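Local coordinates for protein DNA polymerase beta (Leishmania infantum, PDB 4P4M) that adds deoxynucleotides to a DNA primer against a template strand, and probably serves base excision repair and other DNA repair pathways, at residues 236-239 / 244-247; 225-228 / 232-235. All coordinates share one frame; numbering follows the deposited sequence.

Interaction 1 of 2, residues 236-239 / 244-247. With nucleotides of chain C.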
loop_
_atom_site.group_PDB
_atom_site.type_symbol
_atom_site.label_atom_id
_atom_site.label_comp_id
_atom_site.label_asym_id
_atom_site.label_seq_id
_atom_site.Cartn_x
_atom_site.Cartn_y
_atom_site.Cartn_z
ATOM N N THR A 236 -5.208 13.520 -2.669
ATOM C CA THR A 236 -5.662 12.124 -2.564
ATOM C C THR A 236 -5.817 11.470 -3.932
ATOM O O THR A 236 -6.490 12.012 -4.799
ATOM C CB THR A 236 -7.028 12.037 -1.835
ATOM O OG1 THR A 236 -6.878 12.510 -0.495
ATOM C CG2 THR A 236 -7.560 10.585 -1.813
ATOM N N MET A 237 -5.200 10.306 -4.119
ATOM C CA MET A 237 -5.366 9.529 -5.349
ATOM C C MET A 237 -6.566 8.582 -5.277
ATOM O O MET A 237 -7.390 8.530 -6.195
ATOM C CB MET A 237 -4.091 8.728 -5.657
ATOM C CG MET A 237 -2.908 9.594 -6.108
ATOM S SD MET A 237 -1.375 8.648 -6.132
ATOM C CE MET A 237 -0.287 9.832 -6.928
ATOM N N ALA A 238 -6.655 7.824 -4.187
ATOM C CA ALA A 238 -7.766 6.890 -3.973
ATOM C C ALA A 238 -7.958 6.674 -2.475
ATOM O O ALA A 238 -6.987 6.686 -1.707
ATOM C CB ALA A 238 -7.497 5.548 -4.674
ATOM N N GLN A 239 -9.203 6.475 -2.055
ATOM C CA GLN A 239 -9.487 6.244 -0.638
ATOM C C GLN A 239 -10.762 5.438 -0.422
ATOM O O GLN A 239 -11.813 5.767 -0.973
ATOM C CB GLN A 239 -9.579 7.579 0.122
ATOM C CG GLN A 239 -9.942 7.429 1.619
ATOM C CD GLN A 239 -9.953 8.768 2.355
ATOM O OE1 GLN A 239 -9.650 9.809 1.770
ATOM N NE2 GLN A 239 -10.290 8.741 3.647
ATOM N N TYR A 244 -5.758 3.806 1.764
ATOM C CA TYR A 244 -5.626 5.210 1.381
ATOM C C TYR A 244 -4.347 5.375 0.541
ATOM O O TYR A 244 -3.306 4.818 0.889
ATOM C CB TYR A 244 -5.538 6.121 2.624
ATOM C CG TYR A 244 -5.142 7.541 2.246
ATOM C CD1 TYR A 244 -6.105 8.478 1.867
ATOM C CD2 TYR A 244 -3.809 7.927 2.227
ATOM C CE1 TYR A 244 -5.740 9.764 1.495
ATOM C CE2 TYR A 244 -3.435 9.215 1.850
ATOM C CZ TYR A 244 -4.409 10.125 1.486
ATOM O OH TYR A 244 -4.038 11.403 1.110
ATOM N N MET A 245 -4.434 6.122 -0.560
ATOM C CA MET A 245 -3.258 6.477 -1.361
ATOM C C MET A 245 -3.293 7.979 -1.645
ATOM O O MET A 245 -4.258 8.470 -2.235
ATOM C CB MET A 245 -3.265 5.725 -2.703
ATOM C CG MET A 245 -3.154 4.207 -2.596
ATOM S SD MET A 245 -3.621 3.367 -4.139
ATOM C CE MET A 245 -2.668 4.272 -5.357
ATOM N N GLY A 246 -2.243 8.697 -1.242
ATOM C CA GLY A 246 -2.160 10.134 -1.460
ATOM C C GLY A 246 -0.738 10.682 -1.433
ATOM O O GLY A 246 0.233 9.924 -1.529
ATOM N N MET A 247 -0.619 12.002 -1.316
ATOM C CA MET A 247 0.680 12.669 -1.263
ATOM C C MET A 247 0.828 13.300 0.118
ATOM O O MET A 247 -0.037 14.070 0.552
ATOM C CB MET A 247 0.782 13.772 -2.329
ATOM C CG MET A 247 0.598 13.304 -3.778
ATOM S SD MET A 247 1.829 12.096 -4.333
ATOM C CE MET A 247 3.342 13.045 -4.102
ATOM P P DG C 6 -11.840 5.478 -4.447
ATOM O OP1 DG C 6 -11.245 6.792 -4.160
ATOM O OP2 DG C 6 -13.158 5.106 -3.880
ATOM O "O5'" DG C 6 -11.979 5.293 -6.030
ATOM C "C5'" DG C 6 -10.852 5.581 -6.864
ATOM C "C4'" DG C 6 -11.257 5.519 -8.328
ATOM O "O4'" DG C 6 -11.353 4.132 -8.743
ATOM C "C3'" DG C 6 -12.617 6.130 -8.637
ATOM O "O3'" DG C 6 -12.551 6.774 -9.902
ATOM C "C2'" DG C 6 -13.549 4.922 -8.666
ATOM C "C1'" DG C 6 -12.632 3.882 -9.294
ATOM N N9 DG C 6 -12.972 2.497 -8.990
ATOM C C8 DG C 6 -13.491 2.001 -7.818
ATOM N N7 DG C 6 -13.684 0.712 -7.845
ATOM C C5 DG C 6 -13.251 0.329 -9.106
ATOM C C6 DG C 6 -13.222 -0.949 -9.706
ATOM O O6 DG C 6 -13.577 -2.031 -9.209
ATOM N N1 DG C 6 -12.715 -0.896 -11.008
ATOM C C2 DG C 6 -12.297 0.249 -11.641
ATOM N N2 DG C 6 -11.837 0.114 -12.898
ATOM N N3 DG C 6 -12.324 1.452 -11.084
ATOM C C4 DG C 6 -12.814 1.413 -9.823
ATOM P P DT C 5 -10.666 -0.153 -0.270
ATOM O OP1 DT C 5 -10.382 0.761 0.859
ATOM O OP2 DT C 5 -11.893 -1.003 -0.270
ATOM O "O5'" DT C 5 -10.695 0.722 -1.620
ATOM C "C5'" DT C 5 -9.652 1.697 -1.843
ATOM C "C4'" DT C 5 -9.818 2.372 -3.211
ATOM O "O4'" DT C 5 -9.604 1.368 -4.244
ATOM C "C3'" DT C 5 -11.147 3.073 -3.536
ATOM O "O3'" DT C 5 -10.759 4.366 -4.033
ATOM C "C2'" DT C 5 -11.795 2.153 -4.577
ATOM C "C1'" DT C 5 -10.567 1.577 -5.271
ATOM N N1 DT C 5 -10.693 0.244 -5.958
ATOM C C2 DT C 5 -10.153 0.125 -7.222
ATOM O O2 DT C 5 -9.634 1.053 -7.811
ATOM N N3 DT C 5 -10.261 -1.114 -7.794
ATOM C C4 DT C 5 -10.840 -2.227 -7.220
ATOM O O4 DT C 5 -10.882 -3.299 -7.816
ATOM C C5 DT C 5 -11.380 -2.050 -5.890
ATOM C C7 DT C 5 -12.030 -3.212 -5.198
ATOM C C6 DT C 5 -11.285 -0.835 -5.316
HETATM O O HOH W 1 -5.090 13.655 1.076
#
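The carbonyl oxygen of Met245 takes two backbone N-H groups at once. Met237 N reaches Met245 O at 2.8 Å from a position tilted 20° off the carbonyl plane, while Ala238 N reaches the same oxygen at 3.2 Å, in that plane and on a lone pair. In return Met245 N donates to Ala238 O at 2.9 Å. With Met237 and Ala238 both facing Met245, this is a classic beta bulge where strand 233-236 passes into strand 238-239, both antiparallel to strand 243-248 of the palm, and the chain turns a corner there. Past the bulge, Gln239 N donates to DG6 OP1 of chain C at 2.9 Å, a nearly straight bond, so the bulged strand holds a DNA phosphate by its backbone. On the face of Thr236 and Gln239, Tyr244, with CG anti to the backbone N (chi1 169°), lays its ring along the strand pair. The extended Gln239 chain meets its CD1 edge, the amide standing 83° to the ring. Water 1 links the two hydroxyls, 2.6 Å from Thr236 OG1, to which it donates, and 2.5 Å from Tyr244 OH. Among the methionines, Met237 CE touches Met247 SD at 4.0 Å, beside Val143 of helix 139-146.

Interaction 2 of 2, residues 225-228 / 232-235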
loop_
_atom_site.group_PDB
_atom_site.type_symbol
_atom_site.label_atom_id
_atom_site.label_comp_id
_atom_site.label_asym_id
_atom_site.label_seq_id
_atom_site.Cartn_x
_atom_site.Cartn_y
_atom_site.Cartn_z
ATOM N N GLU A 225 -8.308 12.547 7.841
ATOM C CA GLU A 225 -8.775 13.929 8.065
ATOM C C GLU A 225 -7.837 14.700 8.994
ATOM O O GLU A 225 -7.565 15.892 8.779
ATOM C CB GLU A 225 -10.188 13.940 8.660
ATOM C CG GLU A 225 -11.268 13.481 7.700
ATOM C CD GLU A 225 -12.621 13.317 8.380
ATOM O OE1 GLU A 225 -12.662 13.212 9.628
ATOM O OE2 GLU A 225 -13.643 13.290 7.665
ATOM N N PHE A 226 -7.346 14.024 10.031
ATOM C CA PHE A 226 -6.418 14.648 10.980
ATOM C C PHE A 226 -5.121 15.073 10.268
ATOM O O PHE A 226 -4.659 16.211 10.430
ATOM C CB PHE A 226 -6.131 13.692 12.153
ATOM C CG PHE A 226 -5.357 14.325 13.289
ATOM C CD1 PHE A 226 -5.963 15.259 14.123
ATOM C CD2 PHE A 226 -4.038 13.967 13.537
ATOM C CE1 PHE A 226 -5.254 15.847 15.159
ATOM C CE2 PHE A 226 -3.328 14.541 14.578
ATOM C CZ PHE A 226 -3.940 15.480 15.391
ATOM N N LEU A 227 -4.545 14.165 9.477
ATOM C CA LEU A 227 -3.325 14.464 8.715
ATOM C C LEU A 227 -3.546 15.574 7.681
ATOM O O LEU A 227 -2.636 16.344 7.384
ATOM C CB LEU A 227 -2.790 13.204 8.025
ATOM C CG LEU A 227 -2.345 12.064 8.953
ATOM C CD1 LEU A 227 -2.034 10.808 8.141
ATOM C CD2 LEU A 227 -1.122 12.477 9.786
ATOM N N GLU A 228 -4.749 15.647 7.128
ATOM C CA GLU A 228 -5.075 16.737 6.201
ATOM C C GLU A 228 -5.146 18.098 6.916
ATOM O O GLU A 228 -4.687 19.112 6.378
ATOM C CB GLU A 228 -6.375 16.418 5.442
ATOM C CG GLU A 228 -6.181 15.303 4.400
ATOM C CD GLU A 228 -7.480 14.762 3.832
ATOM O OE1 GLU A 228 -8.552 15.004 4.430
ATOM O OE2 GLU A 228 -7.422 14.071 2.793
ATOM N N TYR A 232 -0.132 17.789 6.285
ATOM C CA TYR A 232 0.782 16.707 5.890
ATOM C C TYR A 232 0.248 16.045 4.617
ATOM O O TYR A 232 0.914 16.067 3.582
ATOM C CB TYR A 232 0.941 15.680 7.020
ATOM C CG TYR A 232 1.761 14.449 6.645
ATOM C CD1 TYR A 232 3.153 14.494 6.615
ATOM C CD2 TYR A 232 1.138 13.244 6.341
ATOM C CE1 TYR A 232 3.923 13.348 6.277
ATOM C CE2 TYR A 232 1.886 12.100 5.991
ATOM C CZ TYR A 232 3.270 12.159 5.967
ATOM O OH TYR A 232 3.985 11.023 5.638
ATOM N N LEU A 233 -0.962 15.477 4.681
ATOM C CA LEU A 233 -1.615 14.956 3.473
ATOM C C LEU A 233 -2.182 16.126 2.664
ATOM O O LEU A 233 -2.979 16.912 3.182
ATOM C CB LEU A 233 -2.729 13.943 3.812
ATOM C CG LEU A 233 -2.265 12.610 4.430
ATOM C CD1 LEU A 233 -3.459 11.655 4.648
ATOM C CD2 LEU A 233 -1.179 11.937 3.567
ATOM N N GLU A 234 -1.767 16.254 1.403
ATOM C CA GLU A 234 -2.171 17.410 0.607
ATOM C C GLU A 234 -2.897 17.079 -0.695
ATOM O O GLU A 234 -3.424 17.977 -1.360
ATOM C CB GLU A 234 -0.988 18.371 0.374
ATOM C CG GLU A 234 0.207 17.781 -0.345
ATOM C CD GLU A 234 1.286 18.832 -0.655
ATOM O OE1 GLU A 234 1.943 19.337 0.280
ATOM O OE2 GLU A 234 1.467 19.157 -1.841
ATOM N N ALA A 235 -2.933 15.801 -1.063
ATOM C CA ALA A 235 -3.683 15.381 -2.250
ATOM C C ALA A 235 -4.051 13.911 -2.129
ATOM O O ALA A 235 -3.293 13.136 -1.542
ATOM C CB ALA A 235 -2.856 15.632 -3.535
HETATM O O HOH W 2 -3.954 19.444 3.571
#
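Leu227 and Leu233 bury the most surface here: Leu227 CB sits 3.7 Å from Leu233 CG, and Leu227 CD1 lies 3.9 Å from Leu233 CD1. The two side chains run at a slant to one another. In Leu227 the torsion chi1 of -63° sets CG opposite the carbonyl carbon, and its two methyls divide the work, CD1 going to Leu233 and CD2 to Tyr232 CD2 at 4.2 Å. Leu227 and the tyrosine side chain lie alongside each other and point the same way, towards helix 157-175, where Leu227 rests on Leu167 and Lys170 while the Tyr232 ring stacks with Tyr166 and its hydroxyl is hydrogen-bonded to His163 ND1. This is a tight helix-to-strand connection in the palm: helix 219-229 ends, and within a few residues the chain enters strand 233-236. The carbonyl of Leu227 fastens the turn by accepting twice. Tyr232 N approaches Leu227 O at 3.1 Å almost in line with the C=O bond, whereas Leu233 N, 3.3 Å from Leu227 O, comes from above the carbonyl plane, 65° out of it. Next along the helix, Glu228 uses the aliphatic part of its side chain, CG lying 3.8 Å from Leu233 CB. Water 2 spans the backbones, donating to Glu228 O at 2.9 Å and to Leu233 O at 2.7 Å.

Interactions 1 and 2 follow one another along the chain, with centres about 10 Å apart: strand 233-236 leaves the turn of 225-228 / 232-235 and leads directly on to the bulge of 236-239 / 244-247, where the chain turns a corner. Strand 243-248 pairs with both parts, and probable hydrogen bonds join Met247 O to Glu234 N and Met247 N to Ala235 O, each 2.9 Å. Tyr244 also bridges the two, its OH packing 3.6 Å from Leu233 CD1. Interaction 1 lies closer to the active site: the Met245 side chain is about 7 Å from that of the magnesium ligand Asp196 and about 10 Å from the bound 2',3'-dideoxy-thymidine-5'-triphosphate, against about 10 and 13 Å for Tyr232 in interaction 2.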